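Local coordinates for AP-4 complex accessory subunit Tepsin (Equus caballus, PDB 5WF2), which probably associates with the AP-4 adaptor complex and may thereby take part in vesicular protein trafficking at the trans-Golgi network, at residues 65-70 with 101-106; 106-111 with 124-129. All coordinates share one frame; numbering follows the deposited sequence.

Both contacts lie in the all-helical VHS/ENTH-like domain of tepsin and meet on one element, helix 96-111. Interaction 1 sets the middle of that helix, where it kinks at P105, against residues 65-70, where helix 59-68 runs out; interaction 2 sets its C-terminal end against helix 117-132. They follow one another along the chain, their centres about 10 Å apart. R106 belongs to both, and the two touch where L70 meets L110 and where T103 meets F129. Helix 96-111 is thus packed against the chain that precedes it and the helix that follows it, consistent with the stacked, superhelical helix packing of VHS/ENTH domains. The AP-4 association belongs to the whole protein.

Interaction 1. Residues 65-70 with 101-106; sequences LLICHL and LLTRPR
I67, in the final turn of helix 59-68, faces R106 of helix 96-111 with their CA atoms 7.1 Å apart, while the chain goes on through a turn to L70. Helix 101-106 is kinked: the backbone nitrogens of P105 and R106 make no bond to the preceding turn, so L102 O is not paired with R106 N. The end of I67 packs beside that carbonyl, its CD1 lying 3.3 Å from L102 O and 4.2 Å from T103 CG2. The other branch of I67 leans on the arginine, with CG2 4.0 Å from R106 CB. R106 leaves its helix with CG opposite the backbone nitrogen (chi1 -172°) and bends at chi2, a course that brings CG to 3.8 Å from L70 CD1 and sends the guanidinium past L70 in the opposite direction. There R106 NH2 donates to L70 O over 2.9 Å, almost straight at 174°. The oxygen lies near the guanidinium plane, yet the donor stands above the carbonyl plane, 42° out of it. Q78 of helix 75-89 also donates to L70 O. With a leucine in place of R106, this carbonyl would probably lose its charged donor and E109 its salt-bridge mate. R106 thus lays its stem on I67 and L70 and its guanidinium at a carbonyl just past helix 59-68, tying that helix end to the middle of helix 96-111 in the VHS/ENTH-like domain.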
loop_
_atom_site.group_PDB
_atom_site.type_symbol
_atom_site.label_atom_id
_atom_site.label_comp_id
_atom_site.label_asym_id
_atom_site.label_seq_id
_atom_site.Cartn_x
_atom_site.Cartn_y
_atom_site.Cartn_z
ATOM N N LEU A 65 5.439 3.780 4.483
ATOM C CA LEU A 65 5.433 2.696 5.462
ATOM C C LEU A 65 4.795 1.439 4.897
ATOM O O LEU A 65 5.252 0.313 5.177
ATOM C CB LEU A 65 4.733 3.158 6.744
ATOM C CG LEU A 65 5.561 4.216 7.491
ATOM C CD1 LEU A 65 4.756 4.988 8.494
ATOM C CD2 LEU A 65 6.672 3.570 8.147
ATOM N N LEU A 66 3.799 1.595 4.035
ATOM C CA LEU A 66 3.263 0.434 3.342
ATOM C C LEU A 66 4.324 -0.195 2.476
ATOM O O LEU A 66 4.446 -1.412 2.427
ATOM C CB LEU A 66 2.051 0.827 2.492
ATOM C CG LEU A 66 0.757 1.094 3.264
ATOM C CD1 LEU A 66 -0.218 1.827 2.352
ATOM C CD2 LEU A 66 0.177 -0.203 3.792
ATOM N N ILE A 67 5.106 0.624 1.773
ATOM C CA ILE A 67 6.167 0.075 0.938
ATOM C C ILE A 67 7.151 -0.710 1.791
ATOM O O ILE A 67 7.607 -1.779 1.393
ATOM C CB ILE A 67 6.861 1.190 0.134
ATOM C CG1 ILE A 67 5.862 1.779 -0.873
ATOM C CG2 ILE A 67 8.103 0.618 -0.594
ATOM C CD1 ILE A 67 6.306 3.041 -1.584
ATOM N N CYS A 68 7.487 -0.202 2.976
ATOM C CA CYS A 68 8.336 -0.961 3.893
ATOM C C CYS A 68 7.762 -2.339 4.174
ATOM O O CYS A 68 8.498 -3.330 4.177
ATOM C CB CYS A 68 8.540 -0.176 5.191
ATOM S SG CYS A 68 9.565 1.254 4.947
ATOM N N HIS A 69 6.454 -2.439 4.388
ATOM C CA HIS A 69 5.852 -3.736 4.646
ATOM C C HIS A 69 5.738 -4.624 3.413
ATOM O O HIS A 69 5.226 -5.739 3.535
ATOM C CB HIS A 69 4.468 -3.564 5.268
ATOM C CG HIS A 69 4.514 -3.146 6.700
ATOM N ND1 HIS A 69 4.879 -1.877 7.102
ATOM C CD2 HIS A 69 4.252 -3.839 7.832
ATOM C CE1 HIS A 69 4.839 -1.806 8.419
ATOM N NE2 HIS A 69 4.464 -2.985 8.888
ATOM N N LEU A 70 6.163 -4.182 2.240
ATOM C CA LEU A 70 6.148 -5.057 1.080
ATOM C C LEU A 70 7.388 -5.917 1.004
ATOM O O LEU A 70 7.449 -6.786 0.146
ATOM C CB LEU A 70 6.023 -4.257 -0.225
ATOM C CG LEU A 70 4.667 -3.576 -0.371
ATOM C CD1 LEU A 70 4.644 -2.757 -1.624
ATOM C CD2 LEU A 70 3.581 -4.588 -0.492
ATOM N N LEU A 101 4.680 7.563 -8.865
ATOM C CA LEU A 101 6.076 7.925 -8.611
ATOM C C LEU A 101 6.613 7.233 -7.377
ATOM O O LEU A 101 7.730 6.706 -7.387
ATOM C CB LEU A 101 6.175 9.442 -8.482
ATOM C CG LEU A 101 7.543 10.062 -8.247
ATOM C CD1 LEU A 101 7.452 11.476 -8.717
ATOM C CD2 LEU A 101 7.965 10.020 -6.780
ATOM N N LEU A 102 5.840 7.225 -6.280
ATOM C CA LEU A 102 6.333 6.631 -5.050
ATOM C C LEU A 102 6.338 5.102 -5.082
ATOM O O LEU A 102 7.206 4.490 -4.461
ATOM C CB LEU A 102 5.505 7.099 -3.868
ATOM C CG LEU A 102 5.556 8.631 -3.661
ATOM C CD1 LEU A 102 4.448 9.088 -2.717
ATOM C CD2 LEU A 102 6.938 9.028 -3.150
ATOM N N THR A 103 5.383 4.479 -5.750
ATOM C CA THR A 103 5.248 3.029 -5.641
ATOM C C THR A 103 5.873 2.272 -6.801
ATOM O O THR A 103 6.057 1.048 -6.695
ATOM C CB THR A 103 3.768 2.619 -5.528
ATOM O OG1 THR A 103 3.053 3.024 -6.687
ATOM C CG2 THR A 103 3.121 3.255 -4.306
ATOM N N ARG A 104 6.175 2.939 -7.910
ATOM C CA ARG A 104 6.624 2.216 -9.093
ATOM C C ARG A 104 7.779 1.268 -8.826
ATOM O O ARG A 104 7.719 0.120 -9.303
ATOM C CB ARG A 104 6.994 3.189 -10.210
ATOM C CG ARG A 104 7.654 2.491 -11.372
ATOM C CD ARG A 104 8.289 3.480 -12.296
ATOM N NE ARG A 104 7.329 4.092 -13.208
ATOM C CZ ARG A 104 6.861 5.324 -13.070
ATOM N NH1 ARG A 104 7.239 6.039 -12.020
ATOM N NH2 ARG A 104 6.020 5.821 -13.974
ATOM N N PRO A 105 8.847 1.647 -8.124
ATOM C CA PRO A 105 9.987 0.718 -8.004
ATOM C C PRO A 105 9.662 -0.586 -7.312
ATOM O O PRO A 105 10.065 -1.653 -7.790
ATOM C CB PRO A 105 11.019 1.537 -7.217
ATOM C CG PRO A 105 10.709 2.927 -7.547
ATOM C CD PRO A 105 9.210 2.992 -7.644
ATOM N N ARG A 106 8.964 -0.538 -6.182
ATOM C CA ARG A 106 8.667 -1.763 -5.470
ATOM C C ARG A 106 7.618 -2.579 -6.203
ATOM O O ARG A 106 7.715 -3.811 -6.267
ATOM C CB ARG A 106 8.228 -1.470 -4.043
ATOM C CG ARG A 106 8.087 -2.740 -3.178
ATOM C CD ARG A 106 9.413 -3.619 -3.143
ATOM N NE ARG A 106 9.225 -4.841 -2.358
ATOM C CZ ARG A 106 9.857 -5.999 -2.570
ATOM N NH1 ARG A 106 10.737 -6.128 -3.557
ATOM N NH2 ARG A 106 9.568 -7.055 -1.814
#

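Interaction 2. Residues 106-111 with 124-129; sequences RLQELS and KILRHF
L107 O accepts the backbone N-H of S111 at 2.9 Å from S111 N, and this helical turn presents both residues to L126 of helix 117-132. The axes of segments 106-111 and 124-129 pass 9.6 Å apart at 134°, so the helices run roughly antiparallel but steeply inclined. No hydrogen bond links the two segments; the contact is largely apolar. L107 and L126 meet at their bases, CB to CB 4.1 Å. With CG opposite its backbone nitrogen (chi1 -180°), L126 extends toward helix 96-111, and its CD2 touches Q108 CG at 3.8 Å and lies 4.1 Å from S111 OG. L107 reaches the other way past L126: its CD1 meets I125 CG2 at 3.8 Å, the two side chains crossing at about a right angle, and also approaches the ring of F129 obliquely, 4.3 Å from F129 CD2. On another side of helix 96-111, R106 NH1 forms a salt bridge with E109 OE1 at 2.9 Å, using the anti lone pair of that oxygen, while L110 CD2 covers one guanidinium face near its rim. The arginine is thus held within its own helix as well as by its bond to L70. Helix 75-89 packs against the contact through L82, which touches both L107 and I125; A122 extends the packing along helix 117-132, and F129 continues it onto I99 and T103 of helix 96-111.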
loop_
_atom_site.group_PDB
_atom_site.type_symbol
_atom_site.label_atom_id
_atom_site.label_comp_id
_atom_site.label_asym_id
_atom_site.label_seq_id
_atom_site.Cartn_x
_atom_site.Cartn_y
_atom_site.Cartn_z
ATOM N N ARG A 106 8.964 -0.538 -6.182
ATOM C CA ARG A 106 8.667 -1.763 -5.470
ATOM C C ARG A 106 7.618 -2.579 -6.203
ATOM O O ARG A 106 7.715 -3.811 -6.267
ATOM C CB ARG A 106 8.228 -1.470 -4.043
ATOM C CG ARG A 106 8.087 -2.740 -3.178
ATOM C CD ARG A 106 9.413 -3.619 -3.143
ATOM N NE ARG A 106 9.225 -4.841 -2.358
ATOM C CZ ARG A 106 9.857 -5.999 -2.570
ATOM N NH1 ARG A 106 10.737 -6.128 -3.557
ATOM N NH2 ARG A 106 9.568 -7.055 -1.814
ATOM N N LEU A 107 6.629 -1.920 -6.799
ATOM C CA LEU A 107 5.659 -2.652 -7.613
ATOM C C LEU A 107 6.324 -3.321 -8.810
ATOM O O LEU A 107 5.963 -4.453 -9.166
ATOM C CB LEU A 107 4.548 -1.718 -8.076
ATOM C CG LEU A 107 3.571 -1.243 -7.009
ATOM C CD1 LEU A 107 2.610 -0.283 -7.650
ATOM C CD2 LEU A 107 2.786 -2.451 -6.457
ATOM N N GLN A 108 7.293 -2.653 -9.453
ATOM C CA GLN A 108 8.034 -3.293 -10.545
ATOM C C GLN A 108 8.801 -4.521 -10.048
ATOM O O GLN A 108 8.799 -5.565 -10.708
ATOM C CB GLN A 108 9.017 -2.306 -11.212
ATOM C CG GLN A 108 8.431 -1.415 -12.273
ATOM C CD GLN A 108 9.384 -0.291 -12.721
ATOM O OE1 GLN A 108 10.374 0.015 -12.051
ATOM N NE2 GLN A 108 9.088 0.304 -13.882
ATOM N N GLU A 109 9.461 -4.416 -8.897
ATOM C CA GLU A 109 10.171 -5.564 -8.333
ATOM C C GLU A 109 9.238 -6.742 -8.077
ATOM O O GLU A 109 9.556 -7.895 -8.421
ATOM C CB GLU A 109 10.875 -5.166 -7.048
ATOM C CG GLU A 109 12.135 -4.344 -7.286
ATOM C CD GLU A 109 12.667 -3.671 -6.044
ATOM O OE1 GLU A 109 12.172 -3.962 -4.918
ATOM O OE2 GLU A 109 13.585 -2.833 -6.210
ATOM N N LEU A 110 8.089 -6.486 -7.451
ATOM C CA LEU A 110 7.163 -7.573 -7.145
ATOM C C LEU A 110 6.587 -8.174 -8.416
ATOM O O LEU A 110 6.435 -9.402 -8.512
ATOM C CB LEU A 110 6.051 -7.110 -6.217
ATOM C CG LEU A 110 6.437 -6.598 -4.818
ATOM C CD1 LEU A 110 5.258 -6.109 -4.080
ATOM C CD2 LEU A 110 7.068 -7.651 -3.972
ATOM N N SER A 111 6.276 -7.343 -9.415
ATOM C CA SER A 111 5.683 -7.845 -10.636
ATOM C C SER A 111 6.653 -8.722 -11.425
ATOM O O SER A 111 6.204 -9.482 -12.284
ATOM C CB SER A 111 5.184 -6.696 -11.520
ATOM O OG SER A 111 6.228 -6.042 -12.191
ATOM N N LYS A 124 -1.277 -5.881 -11.327
ATOM C CA LYS A 124 -2.539 -5.202 -11.670
ATOM C C LYS A 124 -2.548 -3.779 -11.144
ATOM O O LYS A 124 -3.023 -2.866 -11.821
ATOM C CB LYS A 124 -3.747 -5.958 -11.106
ATOM C CG LYS A 124 -3.764 -7.401 -11.477
ATOM C CD LYS A 124 -5.173 -8.009 -11.533
ATOM C CE LYS A 124 -5.833 -8.116 -10.198
ATOM N NZ LYS A 124 -7.018 -9.080 -10.279
ATOM N N ILE A 125 -1.996 -3.569 -9.947
ATOM C CA ILE A 125 -1.925 -2.224 -9.387
ATOM C C ILE A 125 -1.026 -1.351 -10.256
ATOM O O ILE A 125 -1.339 -0.193 -10.547
ATOM C CB ILE A 125 -1.406 -2.267 -7.943
ATOM C CG1 ILE A 125 -2.399 -2.964 -7.021
ATOM C CG2 ILE A 125 -1.166 -0.880 -7.450
ATOM C CD1 ILE A 125 -1.912 -3.302 -5.642
ATOM N N LEU A 126 0.147 -1.872 -10.610
ATOM C CA LEU A 126 1.090 -1.100 -11.404
ATOM C C LEU A 126 0.487 -0.753 -12.746
ATOM O O LEU A 126 0.585 0.389 -13.208
ATOM C CB LEU A 126 2.380 -1.901 -11.576
ATOM C CG LEU A 126 3.515 -1.266 -12.375
ATOM C CD1 LEU A 126 3.858 0.075 -11.807
ATOM C CD2 LEU A 126 4.738 -2.180 -12.336
ATOM N N ARG A 127 -0.166 -1.727 -13.399
ATOM C CA ARG A 127 -0.765 -1.456 -14.709
ATOM C C ARG A 127 -1.888 -0.431 -14.622
ATOM O O ARG A 127 -2.058 0.387 -15.528
ATOM C CB ARG A 127 -1.283 -2.748 -15.342
ATOM C CG ARG A 127 -0.189 -3.785 -15.696
ATOM C CD ARG A 127 0.652 -3.445 -16.913
ATOM N NE ARG A 127 1.871 -2.747 -16.524
ATOM C CZ ARG A 127 2.993 -3.343 -16.133
ATOM N NH1 ARG A 127 3.074 -4.670 -16.082
ATOM N NH2 ARG A 127 4.038 -2.596 -15.784
ATOM N N HIS A 128 -2.619 -0.420 -13.525
ATOM C CA HIS A 128 -3.676 0.556 -13.319
ATOM C C HIS A 128 -3.100 1.968 -13.165
ATOM O O HIS A 128 -3.551 2.911 -13.829
ATOM C CB HIS A 128 -4.488 0.153 -12.111
ATOM C CG HIS A 128 -5.667 1.035 -11.869
ATOM N ND1 HIS A 128 -6.850 0.913 -12.576
ATOM C CD2 HIS A 128 -5.807 2.125 -11.085
ATOM C CE1 HIS A 128 -7.692 1.845 -12.171
ATOM N NE2 HIS A 128 -7.087 2.601 -11.274
ATOM N N PHE A 129 -2.096 2.135 -12.295
ATOM C CA PHE A 129 -1.511 3.457 -12.086
ATOM C C PHE A 129 -0.865 3.978 -13.369
ATOM O O PHE A 129 -0.999 5.156 -13.706
ATOM C CB PHE A 129 -0.490 3.412 -10.939
ATOM C CG PHE A 129 -1.061 3.111 -9.569
ATOM C CD1 PHE A 129 -2.423 3.222 -9.290
ATOM C CD2 PHE A 129 -0.186 2.859 -8.503
ATOM C CE1 PHE A 129 -2.907 2.980 -8.026
ATOM C CE2 PHE A 129 -0.670 2.617 -7.219
ATOM C CZ PHE A 129 -2.017 2.679 -6.968
#